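Local coordinates for fibronectin type III domain-containing protein 5 (Homo sapiens, PDB 4LSD) that probably mediates beneficial effects of muscular exercise as the hormone irisin, inducing browning of white fat, at residues Ser4-Val9 against Val74-Ile79; Phe34-Gln39 against Arg57-Trp62; Gln38-Val43 against Glu66-Ile71; Trp62-Asp67 against Val89-Pro94. All coordinates share one frame; numbering follows the deposited sequence.

Contact 1. Residues Ser4-Val9 against Val74-Ile79; sequences SAPVNV and VQAISI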
loop_
_atom_site.group_PDB
_atom_site.type_symbol
_atom_site.label_atom_id
_atom_site.label_comp_id
_atom_site.label_asym_id
_atom_site.label_seq_id
_atom_site.Cartn_x
_atom_site.Cartn_y
_atom_site.Cartn_z
ATOM N N SER A 4 -18.171 -7.655 -9.442
ATOM C CA SER A 4 -18.557 -8.389 -8.251
ATOM C C SER A 4 -17.389 -8.430 -7.281
ATOM O O SER A 4 -16.221 -8.436 -7.688
ATOM C CB SER A 4 -18.964 -9.819 -8.619
ATOM O OG SER A 4 -19.952 -9.826 -9.636
ATOM N N ALA A 5 -17.712 -8.453 -5.996
ATOM C CA ALA A 5 -16.692 -8.496 -4.971
ATOM C C ALA A 5 -15.748 -9.639 -5.279
ATOM O O ALA A 5 -16.086 -10.539 -6.040
ATOM C CB ALA A 5 -17.331 -8.716 -3.616
ATOM N N PRO A 6 -14.535 -9.594 -4.718
ATOM C CA PRO A 6 -13.540 -10.647 -4.932
ATOM C C PRO A 6 -13.991 -11.883 -4.163
ATOM O O PRO A 6 -14.663 -11.756 -3.143
ATOM C CB PRO A 6 -12.266 -10.050 -4.334
ATOM C CG PRO A 6 -12.432 -8.596 -4.566
ATOM C CD PRO A 6 -13.892 -8.352 -4.247
ATOM N N VAL A 7 -13.619 -13.065 -4.642
ATOM C CA VAL A 7 -13.992 -14.313 -3.971
ATOM C C VAL A 7 -12.728 -15.103 -3.662
ATOM O O VAL A 7 -11.655 -14.806 -4.187
ATOM C CB VAL A 7 -14.882 -15.219 -4.863
ATOM C CG1 VAL A 7 -16.216 -14.568 -5.130
ATOM C CG2 VAL A 7 -14.165 -15.500 -6.179
ATOM N N ASN A 8 -12.852 -16.109 -2.808
ATOM C CA ASN A 8 -11.711 -16.946 -2.495
ATOM C C ASN A 8 -10.497 -16.160 -2.029
ATOM O O ASN A 8 -9.368 -16.451 -2.436
ATOM C CB ASN A 8 -11.338 -17.744 -3.738
ATOM C CG ASN A 8 -12.455 -18.665 -4.190
ATOM O OD1 ASN A 8 -12.774 -18.746 -5.383
ATOM N ND2 ASN A 8 -13.050 -19.376 -3.238
ATOM N N VAL A 9 -10.723 -15.160 -1.190
ATOM C CA VAL A 9 -9.619 -14.370 -0.688
ATOM C C VAL A 9 -8.906 -15.248 0.336
ATOM O O VAL A 9 -9.512 -15.706 1.307
ATOM C CB VAL A 9 -10.127 -13.075 -0.046
ATOM C CG1 VAL A 9 -8.958 -12.180 0.304
ATOM C CG2 VAL A 9 -11.084 -12.367 -1.000
ATOM N N VAL A 74 -10.817 -7.021 0.557
ATOM C CA VAL A 74 -10.372 -6.761 -0.798
ATOM C C VAL A 74 -11.553 -6.244 -1.597
ATOM O O VAL A 74 -12.695 -6.585 -1.317
ATOM C CB VAL A 74 -9.835 -8.040 -1.468
ATOM C CG1 VAL A 74 -9.233 -7.702 -2.827
ATOM C CG2 VAL A 74 -8.806 -8.696 -0.582
ATOM N N GLN A 75 -11.273 -5.405 -2.584
ATOM C CA GLN A 75 -12.308 -4.840 -3.447
ATOM C C GLN A 75 -11.764 -4.883 -4.876
ATOM O O GLN A 75 -10.556 -4.802 -5.078
ATOM C CB GLN A 75 -12.595 -3.395 -3.052
ATOM C CG GLN A 75 -13.447 -2.653 -4.058
ATOM C CD GLN A 75 -13.540 -1.181 -3.741
ATOM O OE1 GLN A 75 -14.628 -0.642 -3.553
ATOM N NE2 GLN A 75 -12.394 -0.521 -3.672
ATOM N N ALA A 76 -12.633 -5.017 -5.870
ATOM C CA ALA A 76 -12.163 -5.068 -7.247
ATOM C C ALA A 76 -12.513 -3.787 -7.990
ATOM O O ALA A 76 -13.635 -3.289 -7.895
ATOM C CB ALA A 76 -12.753 -6.274 -7.960
ATOM N N ILE A 77 -11.546 -3.265 -8.741
ATOM C CA ILE A 77 -11.733 -2.025 -9.488
ATOM C C ILE A 77 -11.964 -2.302 -10.963
ATOM O O ILE A 77 -11.251 -3.089 -11.572
ATOM C CB ILE A 77 -10.489 -1.108 -9.405
ATOM C CG1 ILE A 77 -9.969 -1.031 -7.968
ATOM C CG2 ILE A 77 -10.832 0.278 -9.938
ATOM C CD1 ILE A 77 -10.812 -0.215 -7.049
ATOM N N SER A 78 -12.949 -1.629 -11.535
ATOM C CA SER A 78 -13.268 -1.769 -12.948
ATOM C C SER A 78 -13.034 -0.395 -13.558
ATOM O O SER A 78 -12.763 0.558 -12.829
ATOM C CB SER A 78 -14.731 -2.177 -13.107
ATOM O OG SER A 78 -15.275 -1.663 -14.306
ATOM N N ILE A 79 -13.132 -0.277 -14.879
ATOM C CA ILE A 79 -12.937 1.027 -15.510
ATOM C C ILE A 79 -14.201 1.860 -15.287
ATOM O O ILE A 79 -14.164 3.089 -15.305
ATOM C CB ILE A 79 -12.693 0.913 -17.034
ATOM C CG1 ILE A 79 -12.249 2.264 -17.597
ATOM C CG2 ILE A 79 -13.984 0.514 -17.749
ATOM C CD1 ILE A 79 -10.855 2.654 -17.188
#
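The backbones of Pro6-Val9 and Val74-Ala76 pass each other without pairing, where the chain leading into strand 9-12 runs beside strand 69-78. The segments share no hydrogen bond. Segment 4-9 is mostly extended and turns a corner at Asn8, while Val74 to Ile77 are in extended strand. Apolar side chains make most of the contact.

Pro6 carries most of it. Its ring atoms CG and CD both lie against the strand. Pro6 CG lies 3.7 Å from Val74 CG1. Pro6 CG also comes within 3.8 Å of Gln75 C and 4.1 Å of Ala76 CB. The ring thus rests on the backbone of the strand as well as on two of its side chains. The neighbouring ring atom, Pro6 CD, stands 3.6 Å from Val74 O.

Val74 divides its two methyls between two partners. CG1 is anti to the backbone N (chi1 -174°) and goes to the proline. Val74 CG2, beside the backbone N, meets Val9 CG1 at 3.6 Å. The two valines run antiparallel, overlapping at one methyl each. At the far end, Ser4 O touches Ala76 CB at 4.1 Å.

This is partly buried packing beside the two sheets of the fibronectin type III sandwich. Val9 starts strand 9-12 and also touches Val21 and Trp23 of strand 19-24. Val74 packs on Ile36 of strand 31-40, and Ala76 reaches Val31 of the same strand. One sheet is so joined to the other.

Contact 2. Residues Phe34-Gln39 against Arg57-Trp62; sequences FAISQQ and RSCALW
The core of the fibronectin type III beta sandwich is packed here, with Phe34, Ile36 and Gln38 facing Cys59 and Leu61. Strand 31-40 belongs to the four-stranded sheet and strand 58-61 to the three-stranded one. The short strand axes come within 9.3 Å and run in roughly the same direction, 32° apart. Such a separation is that of two sheets stacked face to face, joined by side chains and not by backbone bonds.

Cys59 sits in the middle. Cys59 CB touches both Phe34 CZ and Ile36 CD1, each at 3.7 Å. Its sulfur makes a sulfur-aromatic contact: Cys59 SG is 4.9 Å from the centroid of the Phe34 ring and approaches obliquely, 68° off the normal. With SG anti to the backbone N (chi1 172°), the sulfur lies against CZ and CE1 of that ring. Trp23 of strand 19-24 also meets Phe34.

Ile36 CG2 makes a looser contact with Leu61 CD2, at 4.5 Å. Just past the strand, Trp62 meets Arg47, the residue required for dimerization, in a cation-pi contact, and the Trp62 ring meets Trp62 of the second subunit. Farther along the two strands, Gln38 and Leu61 overlap head to tail, and the amide oxygen Gln38 OE1 comes 3.4 Å from the methyl Leu61 CD2.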
loop_
_atom_site.group_PDB
_atom_site.type_symbol
_atom_site.label_atom_id
_atom_site.label_comp_id
_atom_site.label_asym_id
_atom_site.label_seq_id
_atom_site.Cartn_x
_atom_site.Cartn_y
_atom_site.Cartn_z
ATOM N N PHE A 34 -7.329 -3.317 -7.915
ATOM C CA PHE A 34 -7.866 -3.728 -6.634
ATOM C C PHE A 34 -7.552 -2.726 -5.533
ATOM O O PHE A 34 -6.610 -1.947 -5.638
ATOM C CB PHE A 34 -7.251 -5.057 -6.243
ATOM C CG PHE A 34 -5.831 -4.943 -5.756
ATOM C CD1 PHE A 34 -5.560 -4.621 -4.425
ATOM C CD2 PHE A 34 -4.763 -5.148 -6.624
ATOM C CE1 PHE A 34 -4.251 -4.508 -3.967
ATOM C CE2 PHE A 34 -3.445 -5.037 -6.178
ATOM C CZ PHE A 34 -3.188 -4.717 -4.847
ATOM N N ALA A 35 -8.339 -2.763 -4.465
ATOM C CA ALA A 35 -8.107 -1.898 -3.316
ATOM C C ALA A 35 -8.191 -2.802 -2.100
ATOM O O ALA A 35 -9.123 -3.593 -1.967
ATOM C CB ALA A 35 -9.153 -0.808 -3.237
ATOM N N ILE A 36 -7.201 -2.708 -1.224
ATOM C CA ILE A 36 -7.180 -3.525 -0.010
ATOM C C ILE A 36 -7.146 -2.632 1.236
ATOM O O ILE A 36 -6.554 -1.549 1.218
ATOM C CB ILE A 36 -5.952 -4.481 0.016
ATOM C CG1 ILE A 36 -6.268 -5.771 -0.740
ATOM C CG2 ILE A 36 -5.569 -4.826 1.445
ATOM C CD1 ILE A 36 -5.176 -6.827 -0.629
ATOM N N SER A 37 -7.805 -3.088 2.304
ATOM C CA SER A 37 -7.843 -2.376 3.587
ATOM C C SER A 37 -7.247 -3.313 4.595
ATOM O O SER A 37 -7.541 -4.508 4.595
ATOM C CB SER A 37 -9.264 -2.077 4.064
ATOM O OG SER A 37 -9.967 -1.263 3.154
ATOM N N GLN A 38 -6.427 -2.764 5.474
ATOM C CA GLN A 38 -5.792 -3.561 6.503
ATOM C C GLN A 38 -5.844 -2.842 7.836
ATOM O O GLN A 38 -5.540 -1.655 7.925
ATOM C CB GLN A 38 -4.332 -3.821 6.136
ATOM C CG GLN A 38 -3.503 -4.399 7.277
ATOM C CD GLN A 38 -2.010 -4.236 7.052
ATOM O OE1 GLN A 38 -1.468 -4.653 6.022
ATOM N NE2 GLN A 38 -1.333 -3.626 8.018
ATOM N N GLN A 39 -6.249 -3.559 8.871
ATOM C CA GLN A 39 -6.281 -2.993 10.208
ATOM C C GLN A 39 -6.202 -4.140 11.195
ATOM O O GLN A 39 -6.626 -5.256 10.899
ATOM C CB GLN A 39 -7.545 -2.150 10.437
ATOM C CG GLN A 39 -8.827 -2.835 10.111
ATOM C CD GLN A 39 -10.036 -1.947 10.362
ATOM O OE1 GLN A 39 -10.339 -1.040 9.581
ATOM N NE2 GLN A 39 -10.733 -2.203 11.461
ATOM N N ARG A 57 -3.319 -10.782 -8.897
ATOM C CA ARG A 57 -4.344 -11.389 -8.056
ATOM C C ARG A 57 -3.801 -11.623 -6.636
ATOM O O ARG A 57 -4.319 -12.446 -5.877
ATOM C CB ARG A 57 -4.837 -12.703 -8.677
ATOM C CG ARG A 57 -5.658 -12.526 -9.972
ATOM C CD ARG A 57 -7.055 -11.957 -9.720
ATOM N NE ARG A 57 -7.800 -11.721 -10.958
ATOM C CZ ARG A 57 -7.620 -10.681 -11.775
ATOM N NH1 ARG A 57 -6.714 -9.753 -11.496
ATOM N NH2 ARG A 57 -8.349 -10.565 -12.882
ATOM N N SER A 58 -2.744 -10.899 -6.286
ATOM C CA SER A 58 -2.170 -10.999 -4.953
ATOM C C SER A 58 -1.488 -9.700 -4.570
ATOM O O SER A 58 -1.042 -8.926 -5.414
ATOM C CB SER A 58 -1.192 -12.175 -4.839
ATOM O OG SER A 58 -0.202 -12.128 -5.839
ATOM N N CYS A 59 -1.436 -9.470 -3.270
ATOM C CA CYS A 59 -0.854 -8.270 -2.737
ATOM C C CYS A 59 -0.154 -8.601 -1.434
ATOM O O CYS A 59 -0.754 -9.187 -0.539
ATOM C CB CYS A 59 -1.965 -7.262 -2.495
ATOM S SG CYS A 59 -1.447 -5.801 -1.612
ATOM N N ALA A 60 1.115 -8.222 -1.329
ATOM C CA ALA A 60 1.898 -8.474 -0.122
ATOM C C ALA A 60 1.649 -7.408 0.941
ATOM O O ALA A 60 1.441 -6.244 0.619
ATOM C CB ALA A 60 3.363 -8.505 -0.460
ATOM N N LEU A 61 1.669 -7.814 2.206
ATOM C CA LEU A 61 1.483 -6.894 3.319
ATOM C C LEU A 61 2.762 -7.011 4.124
ATOM O O LEU A 61 3.119 -8.095 4.589
ATOM C CB LEU A 61 0.287 -7.309 4.180
ATOM C CG LEU A 61 -1.017 -7.526 3.413
ATOM C CD1 LEU A 61 -1.983 -8.299 4.297
ATOM C CD2 LEU A 61 -1.611 -6.192 2.981
ATOM N N TRP A 62 3.446 -5.892 4.297
ATOM C CA TRP A 62 4.707 -5.876 5.010
ATOM C C TRP A 62 4.629 -5.146 6.343
ATOM O O TRP A 62 3.641 -4.484 6.649
ATOM C CB TRP A 62 5.737 -5.181 4.140
ATOM C CG TRP A 62 5.403 -3.721 3.935
ATOM C CD1 TRP A 62 5.971 -2.654 4.573
ATOM C CD2 TRP A 62 4.374 -3.174 3.082
ATOM N NE1 TRP A 62 5.366 -1.479 4.175
ATOM C CE2 TRP A 62 4.388 -1.768 3.265
ATOM C CE3 TRP A 62 3.450 -3.735 2.187
ATOM C CZ2 TRP A 62 3.505 -0.917 2.586
ATOM C CZ3 TRP A 62 2.575 -2.888 1.513
ATOM C CH2 TRP A 62 2.611 -1.493 1.717
#

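Contact 3. Residues Gln38-Val43 against Glu66-Ile71; sequences QQKKDV and EDTEYI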
loop_
_atom_site.group_PDB
_atom_site.type_symbol
_atom_site.label_atom_id
_atom_site.label_comp_id
_atom_site.label_asym_id
_atom_site.label_seq_id
_atom_site.Cartn_x
_atom_site.Cartn_y
_atom_site.Cartn_z
ATOM N N GLN A 38 -6.427 -2.764 5.474
ATOM C CA GLN A 38 -5.792 -3.561 6.503
ATOM C C GLN A 38 -5.844 -2.842 7.836
ATOM O O GLN A 38 -5.540 -1.655 7.925
ATOM C CB GLN A 38 -4.332 -3.821 6.136
ATOM C CG GLN A 38 -3.503 -4.399 7.277
ATOM C CD GLN A 38 -2.010 -4.236 7.052
ATOM O OE1 GLN A 38 -1.468 -4.653 6.022
ATOM N NE2 GLN A 38 -1.333 -3.626 8.018
ATOM N N GLN A 39 -6.249 -3.559 8.871
ATOM C CA GLN A 39 -6.281 -2.993 10.208
ATOM C C GLN A 39 -6.202 -4.140 11.195
ATOM O O GLN A 39 -6.626 -5.256 10.899
ATOM C CB GLN A 39 -7.545 -2.150 10.437
ATOM C CG GLN A 39 -8.827 -2.835 10.111
ATOM C CD GLN A 39 -10.036 -1.947 10.362
ATOM O OE1 GLN A 39 -10.339 -1.040 9.581
ATOM N NE2 GLN A 39 -10.733 -2.203 11.461
ATOM N N LYS A 40 -5.612 -3.877 12.354
ATOM C CA LYS A 40 -5.500 -4.906 13.373
ATOM C C LYS A 40 -6.883 -5.132 13.965
ATOM O O LYS A 40 -7.751 -4.244 13.894
ATOM C CB LYS A 40 -4.566 -4.464 14.491
ATOM C CG LYS A 40 -3.143 -4.195 14.080
ATOM C CD LYS A 40 -2.291 -3.946 15.313
ATOM C CE LYS A 40 -0.917 -3.418 14.950
ATOM N NZ LYS A 40 -0.188 -2.960 16.168
ATOM N N LYS A 41 -7.077 -6.313 14.552
ATOM C CA LYS A 41 -8.334 -6.659 15.195
ATOM C C LYS A 41 -8.558 -5.509 16.191
ATOM O O LYS A 41 -9.658 -4.980 16.308
ATOM C CB LYS A 41 -8.193 -8.003 15.922
ATOM C CG LYS A 41 -9.469 -8.516 16.546
ATOM C CD LYS A 41 -9.178 -9.685 17.467
ATOM C CE LYS A 41 -10.399 -10.064 18.286
ATOM N NZ LYS A 41 -11.558 -10.403 17.419
ATOM N N ASP A 42 -7.501 -5.127 16.902
ATOM C CA ASP A 42 -7.554 -4.004 17.839
ATOM C C ASP A 42 -7.256 -2.775 16.976
ATOM O O ASP A 42 -6.163 -2.211 17.035
ATOM C CB ASP A 42 -6.465 -4.140 18.907
ATOM C CG ASP A 42 -6.871 -5.028 20.043
ATOM O OD1 ASP A 42 -7.757 -5.881 19.833
ATOM O OD2 ASP A 42 -6.293 -4.874 21.142
ATOM N N VAL A 43 -8.220 -2.376 16.153
ATOM C CA VAL A 43 -8.015 -1.246 15.250
ATOM C C VAL A 43 -7.379 0.017 15.820
ATOM O O VAL A 43 -7.667 0.440 16.931
ATOM C CB VAL A 43 -9.323 -0.831 14.542
ATOM C CG1 VAL A 43 -10.358 -0.353 15.547
ATOM C CG2 VAL A 43 -9.019 0.261 13.512
ATOM N N GLU A 66 3.998 -8.774 15.056
ATOM C CA GLU A 66 4.127 -10.192 15.391
ATOM C C GLU A 66 3.007 -10.603 16.346
ATOM O O GLU A 66 2.471 -9.765 17.076
ATOM C CB GLU A 66 5.461 -10.451 16.083
ATOM C CG GLU A 66 5.605 -9.660 17.379
ATOM C CD GLU A 66 6.286 -10.445 18.483
ATOM O OE1 GLU A 66 7.461 -10.829 18.316
ATOM O OE2 GLU A 66 5.642 -10.680 19.526
ATOM N N ASP A 67 2.668 -11.892 16.341
ATOM C CA ASP A 67 1.645 -12.431 17.235
ATOM C C ASP A 67 0.448 -11.498 17.334
ATOM O O ASP A 67 -0.031 -11.190 18.429
ATOM C CB ASP A 67 2.269 -12.631 18.613
ATOM C CG ASP A 67 1.324 -13.279 19.596
ATOM O OD1 ASP A 67 0.741 -14.326 19.245
ATOM O OD2 ASP A 67 1.185 -12.753 20.727
ATOM N N THR A 68 -0.038 -11.070 16.173
ATOM C CA THR A 68 -1.147 -10.134 16.091
ATOM C C THR A 68 -2.194 -10.530 15.053
ATOM O O THR A 68 -1.858 -11.055 13.991
ATOM C CB THR A 68 -0.601 -8.749 15.734
ATOM O OG1 THR A 68 0.372 -8.369 16.714
ATOM C CG2 THR A 68 -1.707 -7.719 15.667
ATOM N N GLU A 69 -3.458 -10.245 15.364
ATOM C CA GLU A 69 -4.586 -10.543 14.486
ATOM C C GLU A 69 -4.955 -9.367 13.577
ATOM O O GLU A 69 -5.030 -8.222 14.020
ATOM C CB GLU A 69 -5.796 -10.937 15.328
ATOM C CG GLU A 69 -5.609 -12.234 16.094
ATOM C CD GLU A 69 -6.809 -12.580 16.957
ATOM O OE1 GLU A 69 -7.049 -11.880 17.970
ATOM O OE2 GLU A 69 -7.519 -13.551 16.616
ATOM N N TYR A 70 -5.199 -9.667 12.306
ATOM C CA TYR A 70 -5.540 -8.647 11.321
ATOM C C TYR A 70 -6.820 -8.952 10.574
ATOM O O TYR A 70 -7.272 -10.091 10.519
ATOM C CB TYR A 70 -4.418 -8.517 10.300
ATOM C CG TYR A 70 -3.186 -7.818 10.813
ATOM C CD1 TYR A 70 -3.040 -6.439 10.675
ATOM C CD2 TYR A 70 -2.163 -8.530 11.433
ATOM C CE1 TYR A 70 -1.907 -5.786 11.137
ATOM C CE2 TYR A 70 -1.025 -7.886 11.902
ATOM C CZ TYR A 70 -0.906 -6.517 11.748
ATOM O OH TYR A 70 0.221 -5.882 12.200
ATOM N N ILE A 71 -7.396 -7.915 9.989
ATOM C CA ILE A 71 -8.603 -8.055 9.208
ATOM C C ILE A 71 -8.341 -7.295 7.927
ATOM O O ILE A 71 -8.029 -6.107 7.942
ATOM C CB ILE A 71 -9.815 -7.466 9.916
ATOM C CG1 ILE A 71 -9.951 -8.092 11.302
ATOM C CG2 ILE A 71 -11.069 -7.745 9.096
ATOM C CD1 ILE A 71 -11.124 -7.569 12.080
#
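Three backbone hydrogen bonds tie Gln39 and Lys41 to Glu69 and Ile71. Lys41 N to Glu69 O is the shortest, at 2.8 Å, though the donor stands above the carbonyl plane. Ile71 N reaches Gln39 O at 2.9 Å, nearly along the C=O axis. The return bond, Gln39 N to Ile71 O, is longer at 3.2 Å. Gln39 and Ile71 are thus an antiparallel hydrogen-bonded pair, and Lys40 with Tyr70 is the non-hydrogen-bonded pair beside it.

The side chains of Lys40 and Tyr70 run alongside each other in one direction. Lys40 CG comes 3.6 Å from Tyr70 CE1, and Lys40 CD rests 3.8 Å from Thr68 CG2. The Gln38 amide approaches the same ring obliquely, the two planes 78° apart, with Gln38 NE2 3.8 Å from Tyr70 CE1. Lys41 runs alongside Glu69, but their charged ends stay apart, Lys41 NZ being 4.8 Å from Glu69 OE1.

The Tyr70 hydroxyl is hydrogen-bonded to Glu65 N in the preceding loop. Strand 69-78 lies between two neighbours in its sheet: strand 31-40, met here, and strand 89-92, where Tyr70 pairs with Phe91.

Contact 4. Residues Trp62-Asp67 against Val89-Pro94; sequences WDLEED and VLFKTP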
loop_
_atom_site.group_PDB
_atom_site.type_symbol
_atom_site.label_atom_id
_atom_site.label_comp_id
_atom_site.label_asym_id
_atom_site.label_seq_id
_atom_site.Cartn_x
_atom_site.Cartn_y
_atom_site.Cartn_z
ATOM N N TRP A 62 3.446 -5.892 4.297
ATOM C CA TRP A 62 4.707 -5.876 5.010
ATOM C C TRP A 62 4.629 -5.146 6.343
ATOM O O TRP A 62 3.641 -4.484 6.649
ATOM C CB TRP A 62 5.737 -5.181 4.140
ATOM C CG TRP A 62 5.403 -3.721 3.935
ATOM C CD1 TRP A 62 5.971 -2.654 4.573
ATOM C CD2 TRP A 62 4.374 -3.174 3.082
ATOM N NE1 TRP A 62 5.366 -1.479 4.175
ATOM C CE2 TRP A 62 4.388 -1.768 3.265
ATOM C CE3 TRP A 62 3.450 -3.735 2.187
ATOM C CZ2 TRP A 62 3.505 -0.917 2.586
ATOM C CZ3 TRP A 62 2.575 -2.888 1.513
ATOM C CH2 TRP A 62 2.611 -1.493 1.717
ATOM N N ASP A 63 5.693 -5.273 7.128
ATOM C CA ASP A 63 5.793 -4.600 8.407
ATOM C C ASP A 63 4.594 -4.854 9.311
ATOM O O ASP A 63 4.094 -3.937 9.966
ATOM C CB ASP A 63 5.960 -3.105 8.149
ATOM C CG ASP A 63 6.548 -2.359 9.335
ATOM O OD1 ASP A 63 7.439 -2.914 10.018
ATOM O OD2 ASP A 63 6.131 -1.197 9.567
ATOM N N LEU A 64 4.136 -6.100 9.348
ATOM C CA LEU A 64 3.016 -6.447 10.199
ATOM C C LEU A 64 3.549 -6.692 11.592
ATOM O O LEU A 64 4.744 -6.934 11.779
ATOM C CB LEU A 64 2.317 -7.707 9.696
ATOM C CG LEU A 64 1.598 -7.589 8.355
ATOM C CD1 LEU A 64 0.805 -8.862 8.110
ATOM C CD2 LEU A 64 0.661 -6.376 8.373
ATOM N N GLU A 65 2.650 -6.630 12.563
ATOM C CA GLU A 65 2.982 -6.853 13.965
ATOM C C GLU A 65 3.042 -8.347 14.236
ATOM O O GLU A 65 2.223 -9.100 13.716
ATOM C CB GLU A 65 1.898 -6.244 14.842
ATOM C CG GLU A 65 2.213 -4.883 15.372
ATOM C CD GLU A 65 2.907 -4.964 16.699
ATOM O OE1 GLU A 65 3.248 -3.898 17.256
ATOM O OE2 GLU A 65 3.105 -6.100 17.187
ATOM N N GLU A 66 3.998 -8.774 15.056
ATOM C CA GLU A 66 4.127 -10.192 15.391
ATOM C C GLU A 66 3.007 -10.603 16.346
ATOM O O GLU A 66 2.471 -9.765 17.076
ATOM C CB GLU A 66 5.461 -10.451 16.083
ATOM C CG GLU A 66 5.605 -9.660 17.379
ATOM C CD GLU A 66 6.286 -10.445 18.483
ATOM O OE1 GLU A 66 7.461 -10.829 18.316
ATOM O OE2 GLU A 66 5.642 -10.680 19.526
ATOM N N ASP A 67 2.668 -11.892 16.341
ATOM C CA ASP A 67 1.645 -12.431 17.235
ATOM C C ASP A 67 0.448 -11.498 17.334
ATOM O O ASP A 67 -0.031 -11.190 18.429
ATOM C CB ASP A 67 2.269 -12.631 18.613
ATOM C CG ASP A 67 1.324 -13.279 19.596
ATOM O OD1 ASP A 67 0.741 -14.326 19.245
ATOM O OD2 ASP A 67 1.185 -12.753 20.727
ATOM N N VAL A 89 -11.118 -11.289 5.620
ATOM C CA VAL A 89 -10.234 -12.418 5.828
ATOM C C VAL A 89 -9.521 -12.084 7.124
ATOM O O VAL A 89 -9.037 -10.963 7.303
ATOM C CB VAL A 89 -9.215 -12.603 4.692
ATOM C CG1 VAL A 89 -8.036 -13.460 5.182
ATOM C CG2 VAL A 89 -9.889 -13.311 3.529
ATOM N N LEU A 90 -9.502 -13.044 8.044
ATOM C CA LEU A 90 -8.875 -12.839 9.339
ATOM C C LEU A 90 -7.674 -13.729 9.504
ATOM O O LEU A 90 -7.645 -14.849 9.009
ATOM C CB LEU A 90 -9.868 -13.124 10.462
ATOM C CG LEU A 90 -11.094 -12.214 10.472
ATOM C CD1 LEU A 90 -12.179 -12.831 9.597
ATOM C CD2 LEU A 90 -11.595 -12.039 11.905
ATOM N N PHE A 91 -6.667 -13.233 10.195
ATOM C CA PHE A 91 -5.493 -14.038 10.394
ATOM C C PHE A 91 -4.661 -13.465 11.512
ATOM O O PHE A 91 -4.898 -12.356 11.985
ATOM C CB PHE A 91 -4.698 -14.147 9.083
ATOM C CG PHE A 91 -4.165 -12.834 8.564
ATOM C CD1 PHE A 91 -2.855 -12.436 8.852
ATOM C CD2 PHE A 91 -4.958 -12.010 7.761
ATOM C CE1 PHE A 91 -2.341 -11.239 8.345
ATOM C CE2 PHE A 91 -4.452 -10.805 7.246
ATOM C CZ PHE A 91 -3.140 -10.420 7.540
ATOM N N LYS A 92 -3.699 -14.247 11.958
ATOM C CA LYS A 92 -2.854 -13.816 13.032
ATOM C C LYS A 92 -1.432 -14.170 12.679
ATOM O O LYS A 92 -1.145 -15.259 12.174
ATOM C CB LYS A 92 -3.275 -14.499 14.330
ATOM C CG LYS A 92 -2.381 -14.192 15.512
ATOM C CD LYS A 92 -2.911 -14.840 16.770
ATOM C CE LYS A 92 -1.915 -14.718 17.905
ATOM N NZ LYS A 92 -2.424 -15.374 19.142
ATOM N N THR A 93 -0.539 -13.235 12.939
ATOM C CA THR A 93 0.856 -13.448 12.639
ATOM C C THR A 93 1.534 -14.303 13.707
ATOM O O THR A 93 1.168 -14.269 14.878
ATOM C CB THR A 93 1.596 -12.109 12.536
ATOM O OG1 THR A 93 1.310 -11.334 13.704
ATOM C CG2 THR A 93 1.159 -11.348 11.288
ATOM N N PRO A 94 2.516 -15.106 13.290
ATOM C CA PRO A 94 3.308 -16.001 14.134
ATOM C C PRO A 94 4.127 -15.149 15.090
ATOM O O PRO A 94 4.150 -13.932 14.967
ATOM C CB PRO A 94 4.213 -16.719 13.131
ATOM C CG PRO A 94 3.398 -16.766 11.893
ATOM C CD PRO A 94 2.658 -15.450 11.862
#
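Thr93 leans on the loop at Glu65, and its side chain can be followed outward from the backbone. Thr93 CB lies 3.3 Å from Glu65 O. At CB the chain branches. The methyl Thr93 CG2 lies 3.5 Å from Glu65 O and 4.1 Å from Leu64 CD1. The hydroxyl OG1 sits between the backbone N and the carbonyl carbon (chi1 51°), which directs it to the loop. Thr93 OG1 donates to Glu65 O, but the modelled length of 2.4 Å is very short and therefore doubtful. OG1 also takes a hydrogen bond from Thr68 N.

Farther along, Asp67 N donates to Pro94 O at 2.9 Å, from above the carbonyl plane. The side chain of Asp67 runs beside that of Lys92, with a long, weak salt bridge of 3.3 Å between Asp67 OD1 and Lys92 NZ. The stronger partner of Asp67 is Arg95, whose NH1 makes a salt bridge with OD2. On the apolar side, Leu64 CD1 meets Phe91 CE1 at 4.0 Å, at the edge of the ring and near its plane. These two side chains are roughly perpendicular.

Leu64 also touches Tyr70, whose hydroxyl is bonded to Glu65 N. A strand tyrosine bonded back to the backbone of the loop before it is a tyrosine corner, a feature of fibronectin type III domains.

Overall arrangement
From the N terminus, the chain first passes segment 4-9, which contact 1 joins to strand 69-78, closing a loop over most of the domain. Contacts 2 and 3 are nested in that loop and both start on strand 31-40. Contact 2 spans the sandwich to strand 58-61. Contact 4 opens on Trp62, where contact 2 ends, and reaches strand 89-92, so it crosses contact 1. It lies beside contact 3, their centres 6 Å apart, on the side of the domain opposite contact 1. Contacts 1, 2 and 4 link parts of both sheets, at one end, in the core and at the other end, while contact 3 pairs neighbouring strands within one sheet.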